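Local coordinates for protein endo-1,4-beta-xylanase 1 (Hypocrea jecorina, PDB 1XYN) that cuts internal beta-1,4-xylosidic bonds in the main chain of the plant hemicellulose xylan, acting as a secreted family 11 glycoside hydrolase, at residues F24-V38 with V160-Q174. Sequence-based numbering, arbitrary orientation.
Sequences FSVNWNTQDDFVVGV and VVAVEGWGGSGSASQ
W28 lies flat on the backbone of G170 in the beta-sandwich, or jelly roll, of family 11 xylanases. Strand 24-30 runs antiparallel to 168-174 in one sheet, and strand 34-38 antiparallel to 160-166 in the other; the two chain turns joining these strands carry both segments from sheet to sheet. W28 CG stands between the backbone N and the carbonyl carbon (chi1 71°), which lays the indole over strand 168-174, across S169 and G170, and G170 CA sits 3.7 Å from the centroid of the six-membered ring, a CH-pi contact over the face. A side chain at G170 would run into that ring. F34 reaches the opposite face from the other sheet, its CZ 3.4 Å above the indole plane, so W28 is sandwiched between a strand and a phenyl ring. Replacing W28 with alanine is likely to leave a gap between the sheets, with G170 CA and F34 CZ both losing the ring they rest on.

V163 fills the middle: its CG1 packs 3.9 Å from W28 CZ3, while CG2 meets the edge of the F24 ring, 3.7 Å from CE2. That phenyl also has G37 CA over the centre of one face, again a place where a CB would clash, here with the neighbouring strand. F54 and L63 pack against V163 from outside the two segments.

At the turn, G167 and G168 both face T30 in a G1 beta bulge, and T30 OG1, also hydrogen-bonded to G12 O, accepts from D32 N in an ST turn. On the face turned from the core, the extended chain of E164, the predicted proton donor, crosses V35, its CD 3.7 Å from V35 CG2. E164 OE1 is hydrogen-bonded to the OH of Y77, which by similarity binds substrate, placing this face in the active site. E164 OE2 lies 2.9 Å from D33 OD1, a meeting of two carboxylate oxygens rather than an assigned hydrogen bond, their planes nearly coplanar at 23°.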
# COMPACT_ATOMS: atom_id res chain seq x y z
N PHE A 24 16.95 -0.90 19.07
CA PHE A 24 16.15 -2.02 18.60
C PHE A 24 16.99 -3.02 17.84
O PHE A 24 18.12 -2.74 17.41
CB PHE A 24 14.98 -1.54 17.73
CG PHE A 24 15.40 -0.96 16.42
CD1 PHE A 24 15.82 0.37 16.33
CD2 PHE A 24 15.39 -1.74 15.26
CE1 PHE A 24 16.23 0.91 15.12
CE2 PHE A 24 15.80 -1.21 14.05
CZ PHE A 24 16.22 0.12 13.97
N SER A 25 16.38 -4.18 17.62
CA SER A 25 17.01 -5.28 16.92
C SER A 25 15.96 -5.89 16.02
O SER A 25 14.77 -5.86 16.34
CB SER A 25 17.49 -6.30 17.96
OG SER A 25 18.15 -7.40 17.36
N VAL A 26 16.38 -6.36 14.85
CA VAL A 26 15.48 -7.01 13.90
C VAL A 26 16.19 -8.04 13.06
O VAL A 26 17.35 -7.86 12.69
CB VAL A 26 14.79 -6.03 12.92
CG1 VAL A 26 13.32 -5.93 13.25
CG2 VAL A 26 15.46 -4.66 12.92
N ASN A 27 15.51 -9.15 12.85
CA ASN A 27 15.97 -10.26 12.03
C ASN A 27 14.75 -10.50 11.16
O ASN A 27 13.63 -10.53 11.67
CB ASN A 27 16.25 -11.50 12.86
CG ASN A 27 17.60 -11.46 13.52
OD1 ASN A 27 18.63 -11.63 12.86
ND2 ASN A 27 17.63 -11.24 14.83
N TRP A 28 14.95 -10.64 9.86
CA TRP A 28 13.80 -10.85 8.98
C TRP A 28 14.10 -11.79 7.83
O TRP A 28 15.26 -12.05 7.50
CB TRP A 28 13.26 -9.50 8.46
CG TRP A 28 14.15 -8.79 7.45
CD1 TRP A 28 14.11 -8.92 6.09
CD2 TRP A 28 15.23 -7.86 7.72
NE1 TRP A 28 15.09 -8.16 5.50
CE2 TRP A 28 15.79 -7.50 6.47
CE3 TRP A 28 15.77 -7.31 8.89
CZ2 TRP A 28 16.87 -6.61 6.37
CZ3 TRP A 28 16.84 -6.43 8.78
CH2 TRP A 28 17.38 -6.09 7.53
N ASN A 29 13.03 -12.33 7.26
CA ASN A 29 13.07 -13.24 6.11
C ASN A 29 11.63 -13.20 5.59
O ASN A 29 10.82 -14.09 5.86
CB ASN A 29 13.46 -14.65 6.53
CG ASN A 29 13.74 -15.56 5.34
OD1 ASN A 29 13.67 -15.12 4.19
ND2 ASN A 29 14.08 -16.81 5.62
N THR A 30 11.32 -12.14 4.86
CA THR A 30 9.97 -11.94 4.37
C THR A 30 9.86 -11.36 2.96
O THR A 30 10.81 -10.79 2.42
CB THR A 30 9.21 -11.03 5.35
OG1 THR A 30 7.87 -10.81 4.89
CG2 THR A 30 9.90 -9.69 5.50
N GLN A 31 8.68 -11.55 2.36
CA GLN A 31 8.39 -11.03 1.02
C GLN A 31 7.60 -9.75 1.20
O GLN A 31 7.49 -8.95 0.27
CB GLN A 31 7.53 -12.02 0.23
CG GLN A 31 8.27 -13.22 -0.33
CD GLN A 31 9.17 -12.86 -1.50
OE1 GLN A 31 10.40 -12.85 -1.38
NE2 GLN A 31 8.56 -12.55 -2.65
N ASP A 32 7.06 -9.56 2.40
CA ASP A 32 6.24 -8.40 2.71
C ASP A 32 6.93 -7.27 3.46
O ASP A 32 7.76 -7.49 4.34
CB ASP A 32 4.99 -8.83 3.47
CG ASP A 32 4.20 -9.91 2.75
OD1 ASP A 32 3.91 -9.75 1.55
OD2 ASP A 32 3.87 -10.92 3.40
N ASP A 33 6.50 -6.05 3.14
CA ASP A 33 7.03 -4.82 3.71
C ASP A 33 6.73 -4.70 5.20
O ASP A 33 5.66 -5.08 5.67
CB ASP A 33 6.45 -3.61 2.97
CG ASP A 33 7.02 -2.27 3.45
OD1 ASP A 33 8.24 -2.21 3.71
OD2 ASP A 33 6.26 -1.29 3.55
N PHE A 34 7.69 -4.13 5.92
CA PHE A 34 7.59 -3.90 7.35
C PHE A 34 8.45 -2.68 7.67
O PHE A 34 9.47 -2.43 7.02
CB PHE A 34 8.09 -5.12 8.12
CG PHE A 34 9.56 -5.40 7.94
CD1 PHE A 34 10.01 -6.15 6.86
CD2 PHE A 34 10.49 -4.90 8.83
CE1 PHE A 34 11.38 -6.39 6.68
CE2 PHE A 34 11.86 -5.13 8.66
CZ PHE A 34 12.30 -5.88 7.58
N VAL A 35 8.01 -1.90 8.65
CA VAL A 35 8.74 -0.72 9.08
C VAL A 35 8.82 -0.77 10.60
O VAL A 35 7.81 -0.59 11.28
CB VAL A 35 8.01 0.60 8.69
CG1 VAL A 35 8.90 1.80 9.01
CG2 VAL A 35 7.61 0.58 7.23
N VAL A 36 10.01 -1.05 11.14
CA VAL A 36 10.18 -1.11 12.59
C VAL A 36 11.32 -0.21 13.03
O VAL A 36 12.29 -0.01 12.30
CB VAL A 36 10.52 -2.53 13.09
CG1 VAL A 36 9.39 -3.49 12.81
CG2 VAL A 36 11.83 -3.00 12.48
N GLY A 37 11.23 0.30 14.25
CA GLY A 37 12.27 1.16 14.77
C GLY A 37 11.76 1.89 15.98
O GLY A 37 10.60 1.73 16.36
N VAL A 38 12.61 2.71 16.59
CA VAL A 38 12.23 3.47 17.78
C VAL A 38 12.57 4.95 17.65
O VAL A 38 13.47 5.32 16.90
CB VAL A 38 12.88 2.88 19.06
CG1 VAL A 38 12.49 1.42 19.23
CG2 VAL A 38 14.39 3.03 19.02
N VAL A 160 11.16 8.38 13.85
CA VAL A 160 11.94 7.25 14.33
C VAL A 160 13.11 6.93 13.42
O VAL A 160 13.27 7.54 12.38
CB VAL A 160 11.06 5.96 14.42
CG1 VAL A 160 9.96 6.11 15.48
CG2 VAL A 160 10.44 5.64 13.07
N VAL A 161 13.96 6.03 13.89
CA VAL A 161 15.09 5.52 13.12
C VAL A 161 14.52 4.15 12.80
O VAL A 161 14.27 3.36 13.71
CB VAL A 161 16.34 5.37 13.99
CG1 VAL A 161 17.41 4.58 13.24
CG2 VAL A 161 16.87 6.73 14.37
N ALA A 162 14.25 3.88 11.53
CA ALA A 162 13.66 2.61 11.15
C ALA A 162 14.37 1.80 10.08
O ALA A 162 15.20 2.30 9.31
CB ALA A 162 12.20 2.84 10.74
N VAL A 163 14.08 0.50 10.08
CA VAL A 163 14.63 -0.43 9.11
C VAL A 163 13.38 -0.89 8.37
O VAL A 163 12.35 -1.15 9.00
CB VAL A 163 15.30 -1.65 9.79
CG1 VAL A 163 15.60 -2.73 8.76
CG2 VAL A 163 16.60 -1.23 10.46
N GLU A 164 13.45 -0.91 7.05
CA GLU A 164 12.31 -1.32 6.24
C GLU A 164 12.80 -2.28 5.18
O GLU A 164 13.90 -2.13 4.66
CB GLU A 164 11.64 -0.10 5.60
CG GLU A 164 10.54 -0.42 4.59
CD GLU A 164 9.71 0.80 4.18
OE1 GLU A 164 10.09 1.94 4.54
OE2 GLU A 164 8.67 0.63 3.50
N GLY A 165 12.00 -3.31 4.89
CA GLY A 165 12.42 -4.27 3.89
C GLY A 165 11.35 -5.18 3.35
O GLY A 165 10.19 -5.15 3.79
N TRP A 166 11.75 -5.98 2.37
CA TRP A 166 10.88 -6.95 1.71
C TRP A 166 11.70 -7.72 0.69
O TRP A 166 12.81 -7.31 0.33
CB TRP A 166 9.70 -6.25 1.01
CG TRP A 166 10.07 -5.33 -0.13
CD1 TRP A 166 10.26 -5.67 -1.45
CD2 TRP A 166 10.20 -3.89 -0.07
NE1 TRP A 166 10.48 -4.54 -2.20
CE2 TRP A 166 10.45 -3.44 -1.39
CE3 TRP A 166 10.12 -2.95 0.96
CZ2 TRP A 166 10.62 -2.09 -1.70
CZ3 TRP A 166 10.30 -1.60 0.66
CH2 TRP A 166 10.54 -1.19 -0.67
N GLY A 167 11.17 -8.86 0.26
CA GLY A 167 11.83 -9.68 -0.73
C GLY A 167 13.09 -10.43 -0.32
O GLY A 167 13.84 -10.89 -1.19
N GLY A 168 13.33 -10.57 0.97
CA GLY A 168 14.52 -11.29 1.40
C GLY A 168 14.75 -11.34 2.90
O GLY A 168 13.82 -11.15 3.69
N SER A 169 16.00 -11.56 3.27
CA SER A 169 16.39 -11.64 4.67
C SER A 169 17.51 -10.66 5.03
O SER A 169 18.16 -10.05 4.16
CB SER A 169 16.82 -13.06 5.01
OG SER A 169 17.93 -13.48 4.24
N GLY A 170 17.72 -10.50 6.33
CA GLY A 170 18.76 -9.61 6.83
C GLY A 170 18.58 -9.42 8.32
O GLY A 170 17.68 -10.01 8.92
N SER A 171 19.42 -8.58 8.91
CA SER A 171 19.35 -8.30 10.34
C SER A 171 19.94 -6.92 10.63
O SER A 171 20.73 -6.40 9.85
CB SER A 171 20.08 -9.38 11.14
OG SER A 171 21.46 -9.41 10.83
N ALA A 172 19.56 -6.35 11.77
CA ALA A 172 20.02 -5.03 12.19
C ALA A 172 19.91 -4.83 13.70
O ALA A 172 18.93 -5.24 14.33
CB ALA A 172 19.22 -3.95 11.46
N SER A 173 20.95 -4.25 14.29
CA SER A 173 21.00 -3.95 15.72
C SER A 173 21.45 -2.51 15.77
O SER A 173 22.62 -2.21 15.50
CB SER A 173 22.01 -4.85 16.45
OG SER A 173 21.61 -6.21 16.40
N GLN A 174 20.51 -1.62 16.08
CA GLN A 174 20.79 -0.20 16.11
C GLN A 174 20.53 0.50 17.44
O GLN A 174 19.58 0.18 18.13
CB GLN A 174 19.97 0.49 15.01
CG GLN A 174 20.41 0.18 13.58
CD GLN A 174 21.71 0.87 13.20
OE1 GLN A 174 21.89 2.05 13.49
NE2 GLN A 174 22.61 0.14 12.55